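Local structure of carboxylesterase (Ferroplasma acidiphilum, 3WJ2) at residues V48-I53 / Y70-A75; L165-R170 / S238-A243; F183-A188 / D255-Y260. The protein probably hydrolyses carboxylic esters, as a carboxylesterase of the alpha/beta-hydrolase fold from an acid-loving organism. All coordinates share one frame; numbering follows the deposited sequence.

Contact 1: residues V48-I53 / Y70-A75; sequences VEIKEI and YDDNNA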
# COMPACT_ATOMS: atom_id res chain seq x y z
N VAL B 48 22.29 -21.69 22.03
CA VAL B 48 23.50 -21.86 21.26
C VAL B 48 24.74 -21.65 22.16
O VAL B 48 24.69 -20.81 23.08
CB VAL B 48 23.51 -20.88 20.02
CG1 VAL B 48 24.88 -20.69 19.45
CG2 VAL B 48 22.52 -21.41 19.00
N GLU B 49 25.74 -22.52 21.96
CA GLU B 49 27.00 -22.48 22.72
C GLU B 49 27.82 -21.31 22.36
O GLU B 49 28.06 -21.00 21.17
CB GLU B 49 27.83 -23.79 22.56
CG GLU B 49 27.07 -24.92 23.24
CD GLU B 49 26.70 -24.64 24.74
OE1 GLU B 49 27.60 -24.28 25.57
OE2 GLU B 49 25.50 -24.81 25.08
N ILE B 50 28.29 -20.62 23.41
CA ILE B 50 29.19 -19.51 23.24
C ILE B 50 30.46 -19.68 24.08
O ILE B 50 30.36 -19.98 25.26
CB ILE B 50 28.49 -18.16 23.69
CG1 ILE B 50 27.27 -17.92 22.77
CG2 ILE B 50 29.49 -16.97 23.65
CD1 ILE B 50 27.67 -17.66 21.35
N LYS B 51 31.62 -19.41 23.48
CA LYS B 51 32.93 -19.58 24.19
C LYS B 51 33.05 -18.84 25.52
O LYS B 51 33.41 -19.41 26.55
CB LYS B 51 34.05 -19.12 23.31
CG LYS B 51 34.30 -20.03 22.13
CD LYS B 51 35.62 -19.66 21.48
CE LYS B 51 35.80 -20.54 20.23
NZ LYS B 51 35.14 -19.89 19.04
N GLU B 52 32.73 -17.54 25.51
CA GLU B 52 32.81 -16.79 26.77
C GLU B 52 31.58 -15.96 27.06
O GLU B 52 31.12 -15.22 26.16
CB GLU B 52 34.11 -15.98 26.88
CG GLU B 52 34.48 -14.85 25.97
CD GLU B 52 35.38 -13.75 26.66
OE1 GLU B 52 35.43 -12.57 26.18
OE2 GLU B 52 36.05 -14.07 27.69
N ILE B 53 31.08 -16.12 28.27
CA ILE B 53 29.94 -15.30 28.73
C ILE B 53 30.31 -14.72 30.10
O ILE B 53 30.76 -15.46 31.01
CB ILE B 53 28.65 -16.06 28.80
CG1 ILE B 53 28.31 -16.71 27.42
CG2 ILE B 53 27.39 -15.15 29.30
CD1 ILE B 53 26.91 -17.26 27.29
N TYR B 70 28.57 -11.48 25.72
CA TYR B 70 28.64 -12.78 24.99
C TYR B 70 29.70 -12.63 23.97
O TYR B 70 29.67 -11.64 23.16
CB TYR B 70 27.33 -13.05 24.24
CG TYR B 70 26.11 -13.08 25.10
CD1 TYR B 70 25.60 -14.29 25.60
CD2 TYR B 70 25.41 -11.87 25.46
CE1 TYR B 70 24.46 -14.30 26.34
CE2 TYR B 70 24.32 -11.87 26.21
CZ TYR B 70 23.78 -13.10 26.67
OH TYR B 70 22.63 -13.14 27.40
N ASP B 71 30.66 -13.57 23.87
CA ASP B 71 31.73 -13.36 22.92
C ASP B 71 32.17 -14.74 22.47
O ASP B 71 32.64 -15.54 23.30
CB ASP B 71 32.92 -12.68 23.62
CG ASP B 71 34.07 -12.37 22.70
OD1 ASP B 71 33.95 -12.56 21.47
OD2 ASP B 71 35.12 -11.88 23.25
N ASP B 72 31.86 -15.06 21.22
CA ASP B 72 32.23 -16.40 20.70
C ASP B 72 33.54 -16.39 19.95
O ASP B 72 33.86 -17.37 19.24
CB ASP B 72 31.14 -16.86 19.73
CG ASP B 72 31.06 -18.41 19.58
OD1 ASP B 72 31.24 -19.14 20.56
OD2 ASP B 72 30.76 -18.86 18.44
N ASN B 73 34.27 -15.29 19.94
CA ASN B 73 35.31 -15.11 18.90
C ASN B 73 36.50 -14.25 19.38
O ASN B 73 37.19 -13.67 18.56
CB ASN B 73 34.60 -14.52 17.63
CG ASN B 73 35.43 -14.58 16.36
OD1 ASN B 73 36.37 -15.41 16.22
ND2 ASN B 73 35.08 -13.68 15.39
N ASN B 74 36.71 -14.17 20.69
CA ASN B 74 37.62 -13.21 21.34
C ASN B 74 37.67 -11.84 20.62
O ASN B 74 38.70 -11.32 20.24
CB ASN B 74 39.05 -13.84 21.50
CG ASN B 74 39.94 -13.06 22.50
OD1 ASN B 74 39.47 -12.48 23.48
ND2 ASN B 74 41.25 -13.06 22.24
N ALA B 75 36.49 -11.25 20.35
CA ALA B 75 36.44 -10.13 19.43
C ALA B 75 36.97 -8.83 19.96
O ALA B 75 36.83 -8.58 21.14
CB ALA B 75 34.90 -9.90 19.08
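The carboxylates of Glu-52 and Asp-71 lie side by side and point the same way, their planes turned 63° apart, with Glu-52 OE1 3.0 Å from Asp-71 OD2. Both are acceptors, so this is a meeting of like charges, which would probably raise the proton affinity of one group. Lys-109 forms a salt bridge with Asp-71 OD2, which probably offsets part of the repulsion. The crowding follows from Glu-52 chi1 of 64°, which wedges CG between its own backbone N and carbonyl carbon and carries it alongside Asp-71 CB. Asp-71 OD1 takes two backbone donors: Ala-75 N on the syn lone pair and Asn-73 N from above the carboxylate plane, the latter bond closing an Asx turn. On the other sheet face, Ile-53 CD1 approaches the Tyr-70 ring obliquely, 3.7 Å from Tyr-70 CD1. Helix 96-106 packs on this ring through Cys-99 and Ala-103, and Asp-96 binds the hydroxyl.

Glu-52 and Asp-71 also form an antiparallel hydrogen-bonded pair, Glu-52 N to Asp-71 O at 3.0 Å and Asp-71 N to Glu-52 O at 2.9 Å. Ile-53 and Tyr-70 make the adjoining non-hydrogen-bonded pair. Past the strand ends, side chains take over from the backbone. Asp-72 OD1 receives Lys-51 N on its anti lone pair at 3.0 Å, while Ile-50 CD1 rests 3.9 Å from Asp-72 CG. Lys-51, extended until a bend at chi4 (87°), brings NZ to 2.8 Å from Asp-72 O, tilted from the carbonyl plane. These bonds fasten the open end of the beta hairpin of strands 52-60 and 63-71, the antiparallel edge characteristic of the alpha/beta-hydrolase sheet.

Contact 2: residues L165-R170 / S238-A243; sequences LCLKCR and SNLPPA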
# COMPACT_ATOMS: atom_id res chain seq x y z
N LEU B 165 19.49 7.41 21.56
CA LEU B 165 20.75 7.77 22.21
C LEU B 165 21.66 8.35 21.11
O LEU B 165 22.43 9.28 21.43
CB LEU B 165 21.40 6.61 23.01
CG LEU B 165 22.07 5.52 22.18
CD1 LEU B 165 23.52 5.85 21.98
CD2 LEU B 165 22.03 4.22 23.03
N CYS B 166 21.57 7.86 19.86
CA CYS B 166 22.41 8.39 18.76
C CYS B 166 22.06 9.83 18.53
O CYS B 166 22.99 10.65 18.37
CB CYS B 166 22.23 7.62 17.48
SG CYS B 166 22.98 5.93 17.67
N LEU B 167 20.79 10.16 18.57
CA LEU B 167 20.37 11.57 18.36
C LEU B 167 20.97 12.44 19.46
O LEU B 167 21.45 13.56 19.21
CB LEU B 167 18.85 11.69 18.50
CG LEU B 167 18.11 11.35 17.24
CD1 LEU B 167 16.64 11.33 17.52
CD2 LEU B 167 18.36 12.52 16.08
N LYS B 168 20.97 11.97 20.71
CA LYS B 168 21.54 12.83 21.79
C LYS B 168 23.07 12.95 21.67
O LYS B 168 23.67 14.05 21.96
CB LYS B 168 21.13 12.26 23.18
CG LYS B 168 21.69 13.17 24.31
CD LYS B 168 21.17 12.84 25.70
CE LYS B 168 22.12 13.60 26.75
NZ LYS B 168 21.33 13.39 28.09
N CYS B 169 23.78 11.90 21.28
CA CYS B 169 25.24 11.97 20.99
C CYS B 169 25.45 13.02 19.92
O CYS B 169 26.36 13.88 20.12
CB CYS B 169 25.82 10.62 20.47
SG CYS B 169 25.82 9.32 21.74
N ARG B 170 24.57 13.05 18.94
CA ARG B 170 24.79 13.99 17.80
C ARG B 170 24.58 15.39 18.34
O ARG B 170 25.47 16.33 18.10
CB ARG B 170 23.82 13.58 16.67
CG ARG B 170 24.06 14.28 15.27
CD ARG B 170 23.56 15.71 15.31
NE ARG B 170 22.17 15.89 15.81
CZ ARG B 170 21.06 15.56 15.14
NH1 ARG B 170 21.16 15.04 13.91
NH2 ARG B 170 19.87 15.78 15.68
N SER B 238 21.08 14.78 10.33
CA SER B 238 22.46 14.80 9.95
C SER B 238 23.39 14.21 10.95
O SER B 238 23.17 14.36 12.18
CB SER B 238 22.92 16.30 9.82
OG SER B 238 22.02 16.96 8.98
N ASN B 239 24.47 13.61 10.45
CA ASN B 239 25.59 13.29 11.24
C ASN B 239 25.26 12.23 12.30
O ASN B 239 26.00 12.06 13.27
CB ASN B 239 26.16 14.53 11.91
CG ASN B 239 26.64 15.54 10.83
OD1 ASN B 239 27.31 15.11 9.88
ND2 ASN B 239 26.23 16.80 10.92
N LEU B 240 24.24 11.45 11.99
CA LEU B 240 23.98 10.21 12.81
C LEU B 240 24.83 9.02 12.33
O LEU B 240 25.30 8.99 11.16
CB LEU B 240 22.51 9.86 12.68
CG LEU B 240 21.60 10.84 13.40
CD1 LEU B 240 20.14 10.62 13.22
CD2 LEU B 240 21.94 10.92 14.97
N PRO B 241 25.04 8.02 13.19
CA PRO B 241 25.76 6.83 12.78
C PRO B 241 25.08 6.01 11.67
O PRO B 241 23.87 6.03 11.56
CB PRO B 241 25.73 5.95 14.05
CG PRO B 241 25.44 6.92 15.23
CD PRO B 241 24.46 7.92 14.54
N PRO B 242 25.89 5.31 10.85
CA PRO B 242 25.34 4.44 9.79
C PRO B 242 24.27 3.53 10.46
O PRO B 242 24.48 3.13 11.64
CB PRO B 242 26.56 3.64 9.35
CG PRO B 242 27.74 4.62 9.69
CD PRO B 242 27.36 5.29 10.94
N ALA B 243 23.20 3.25 9.72
CA ALA B 243 22.08 2.53 10.30
C ALA B 243 21.80 1.25 9.48
O ALA B 243 21.99 1.20 8.22
CB ALA B 243 20.82 3.36 10.30
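Leu-240 sets its CD2 methyl against the backbone of helix 157-172, which in this alpha/beta-hydrolase fold follows the probable nucleophile elbow. Three distances define the seat: Leu-240 CD2 is 3.6 Å from Cys-166 O, 3.8 Å from Leu-167 CA and 3.7 Å from Arg-170 CB. The methyl therefore lies over one turn of the helix, whose Cys-166 O is already engaged as acceptor for Arg-170 N. The second branch, Leu-240 CD1, meets Leu-167 CD2 at 3.9 Å, the two leucines crossing at a slant. Pro-241 extends the apolar surface along the helix: its CG is 3.6 Å from Cys-166 SG, and its CD faces Cys-166 CB. Beyond the two segments, Leu-264 of helix 254-266 touches Leu-240, and Met-176 touches Pro-241, so the chain leading into strand 243-248 is packed between separate elements of the fold.

Outward from this centre, Arg-170 supplies first its aliphatic part and then its charge. With CG anti to the backbone N (chi1 -170°) the side chain leaves the helix toward 238-243, and CG comes to 3.6 Å from Asn-239 O. Bends at chi2 and chi3 then fold the guanidinium back beside Ser-238. The carbonyl of that serine is approached along the arginine side chain, by CG and CD as well as by the terminal nitrogen. NH1 has a second acceptor in Asp-236 O, while Asp-236 OD1 bonds Ser-238 OG, so the loop at 236-238 is bonded within itself and also to the helix. At the polar edge Arg-170 NH1 donates to Ser-238 O over 2.7 Å, with an N-H...O angle of 154°, the oxygen in the guanidinium plane and NH1 on a lone pair in the carbonyl plane.

Contact 3: residues F183-A188 / D255-Y260; sequences FYPSLA and DPEETY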
# COMPACT_ATOMS: atom_id res chain seq x y z
N PHE B 183 16.17 -3.15 15.03
CA PHE B 183 15.11 -4.07 14.61
C PHE B 183 13.79 -3.52 15.07
O PHE B 183 13.45 -3.44 16.28
CB PHE B 183 15.33 -5.47 15.39
CG PHE B 183 16.44 -6.30 14.83
CD1 PHE B 183 16.19 -7.21 13.80
CD2 PHE B 183 17.73 -6.26 15.43
CE1 PHE B 183 17.27 -7.94 13.24
CE2 PHE B 183 18.81 -7.05 14.90
CZ PHE B 183 18.54 -7.91 13.83
N TYR B 184 13.00 -3.12 14.05
CA TYR B 184 11.63 -2.63 14.26
C TYR B 184 11.42 -1.78 15.54
O TYR B 184 10.57 -2.08 16.44
CB TYR B 184 10.59 -3.80 14.13
CG TYR B 184 10.97 -5.07 14.87
CD1 TYR B 184 10.59 -5.20 16.19
CD2 TYR B 184 11.72 -6.03 14.19
CE1 TYR B 184 10.93 -6.45 16.84
CE2 TYR B 184 12.04 -7.25 14.78
CZ TYR B 184 11.65 -7.39 16.08
OH TYR B 184 12.02 -8.60 16.76
N PRO B 185 12.07 -0.57 15.61
CA PRO B 185 11.89 0.27 16.79
C PRO B 185 10.46 0.94 16.84
O PRO B 185 9.84 1.14 15.77
CB PRO B 185 12.85 1.46 16.52
CG PRO B 185 13.14 1.40 15.00
CD PRO B 185 13.06 -0.12 14.63
N SER B 186 10.02 1.29 18.04
CA SER B 186 8.90 2.24 18.20
C SER B 186 9.60 3.63 17.94
O SER B 186 10.78 3.84 18.33
CB SER B 186 8.17 2.09 19.53
OG SER B 186 9.20 2.09 20.56
N LEU B 187 9.04 4.51 17.16
CA LEU B 187 9.75 5.75 16.94
C LEU B 187 8.87 7.02 17.05
O LEU B 187 9.39 8.17 16.98
CB LEU B 187 10.29 5.78 15.53
CG LEU B 187 11.46 4.78 15.25
CD1 LEU B 187 11.60 4.65 13.68
CD2 LEU B 187 12.73 5.19 15.91
N ALA B 188 7.58 6.84 16.87
CA ALA B 188 6.67 7.99 16.64
C ALA B 188 5.42 7.84 17.50
O ALA B 188 4.98 6.72 17.92
CB ALA B 188 6.27 8.06 15.11
N ASP B 255 5.22 1.40 9.28
CA ASP B 255 5.33 2.61 8.37
C ASP B 255 6.27 3.73 8.94
O ASP B 255 7.14 4.22 8.20
CB ASP B 255 3.98 3.19 8.01
CG ASP B 255 3.20 2.29 6.96
OD1 ASP B 255 3.80 1.40 6.36
OD2 ASP B 255 1.99 2.55 6.79
N PRO B 256 6.14 4.07 10.24
CA PRO B 256 7.11 5.06 10.75
C PRO B 256 8.57 4.64 10.64
O PRO B 256 9.46 5.49 10.44
CB PRO B 256 6.66 5.27 12.24
CG PRO B 256 5.16 4.88 12.26
CD PRO B 256 5.17 3.67 11.28
N GLU B 257 8.84 3.32 10.75
CA GLU B 257 10.21 2.89 10.60
C GLU B 257 10.76 3.10 9.23
O GLU B 257 11.93 3.32 9.02
CB GLU B 257 10.30 1.35 10.98
CG GLU B 257 9.95 1.13 12.46
CD GLU B 257 9.59 -0.32 12.72
OE1 GLU B 257 9.57 -1.07 11.73
OE2 GLU B 257 9.29 -0.63 13.94
N GLU B 258 9.91 2.84 8.21
CA GLU B 258 10.33 2.91 6.81
C GLU B 258 10.48 4.42 6.51
O GLU B 258 11.49 4.76 5.83
CB GLU B 258 9.29 2.24 5.91
CG GLU B 258 9.31 0.69 6.27
CD GLU B 258 8.57 -0.17 5.28
OE1 GLU B 258 7.82 0.34 4.35
OE2 GLU B 258 8.68 -1.40 5.41
N THR B 259 9.69 5.24 7.17
CA THR B 259 9.93 6.74 7.01
C THR B 259 11.25 7.13 7.63
O THR B 259 12.06 7.85 7.01
CB THR B 259 8.83 7.51 7.69
OG1 THR B 259 7.58 7.25 7.00
CG2 THR B 259 9.12 9.02 7.84
N TYR B 260 11.59 6.54 8.79
CA TYR B 260 12.85 6.89 9.41
C TYR B 260 14.05 6.59 8.56
O TYR B 260 15.01 7.39 8.49
CB TYR B 260 12.94 6.20 10.80
CG TYR B 260 13.99 6.78 11.75
CD1 TYR B 260 13.69 7.99 12.37
CD2 TYR B 260 15.19 6.17 12.03
CE1 TYR B 260 14.58 8.56 13.34
CE2 TYR B 260 16.10 6.75 12.96
CZ TYR B 260 15.77 7.98 13.55
OH TYR B 260 16.61 8.52 14.50
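The loop that leaves strand 180-183 of the alpha/beta-hydrolase sheet passes across the first turns of helix 254-266, with Glu-257 reaching over to its backbone. Extended beyond CG, this side chain lays its carboxyl group along the Tyr-184 to Pro-185 peptide: Glu-257 OE2 is 2.9 Å from Tyr-184 C and 2.6 Å from Pro-185 O. Pro-185 N has no hydrogen to offer, so this tertiary amide gives OE2 no donor. Two oxygens as close as OE2 and Pro-185 O suggest a carboxyl group that probably holds a proton, in a buried setting. An alanine at Glu-257 would remove the carboxyl group and is likely to open a gap beside Tyr-184 and deprive Pro-185 O of its close polar neighbour.

Farther along, Leu-187 CD1 lies 3.5 Å from Tyr-260 CB and 3.8 Å from Glu-257 CA, the leucine crossing the tyrosine side chain at about a right angle. Ala-188 CB closes the end of the contact against Pro-256 CB at 4.0 Å.

The Tyr-184 ring meets His-281 edge-to-face and its hydroxyl bonds Ala-284 N, close to the probable catalytic region. Phe-192 of a second subunit packs on Ala-188 and Pro-256. Tyr-260, from helix 254-266, touches Met-245 of strand 243-248 and Ala-163 and Leu-167 of helix 157-172.

How the contacts relate
Contacts 2 and 3 are neighbours, their centres 15 Å apart, and they touch where Leu-167 CD1 meets Tyr-260 OH at 4.1 Å. Their segments alternate along the chain, bringing helices 157-172 and 254-266 together with the loops next to strands 180-183 and 243-248. Contact 1 closes earlier in the sequence and stands apart: its centre is 28 Å from that of contact 2 and 31 Å from that of contact 3, on the opposite side of the chain's centre from the latter. Contact 3 borders the probable active site: Tyr-184 touches residues of the likely nucleophile elbow, and Phe-183 is bonded through its backbone to Ser-156 there.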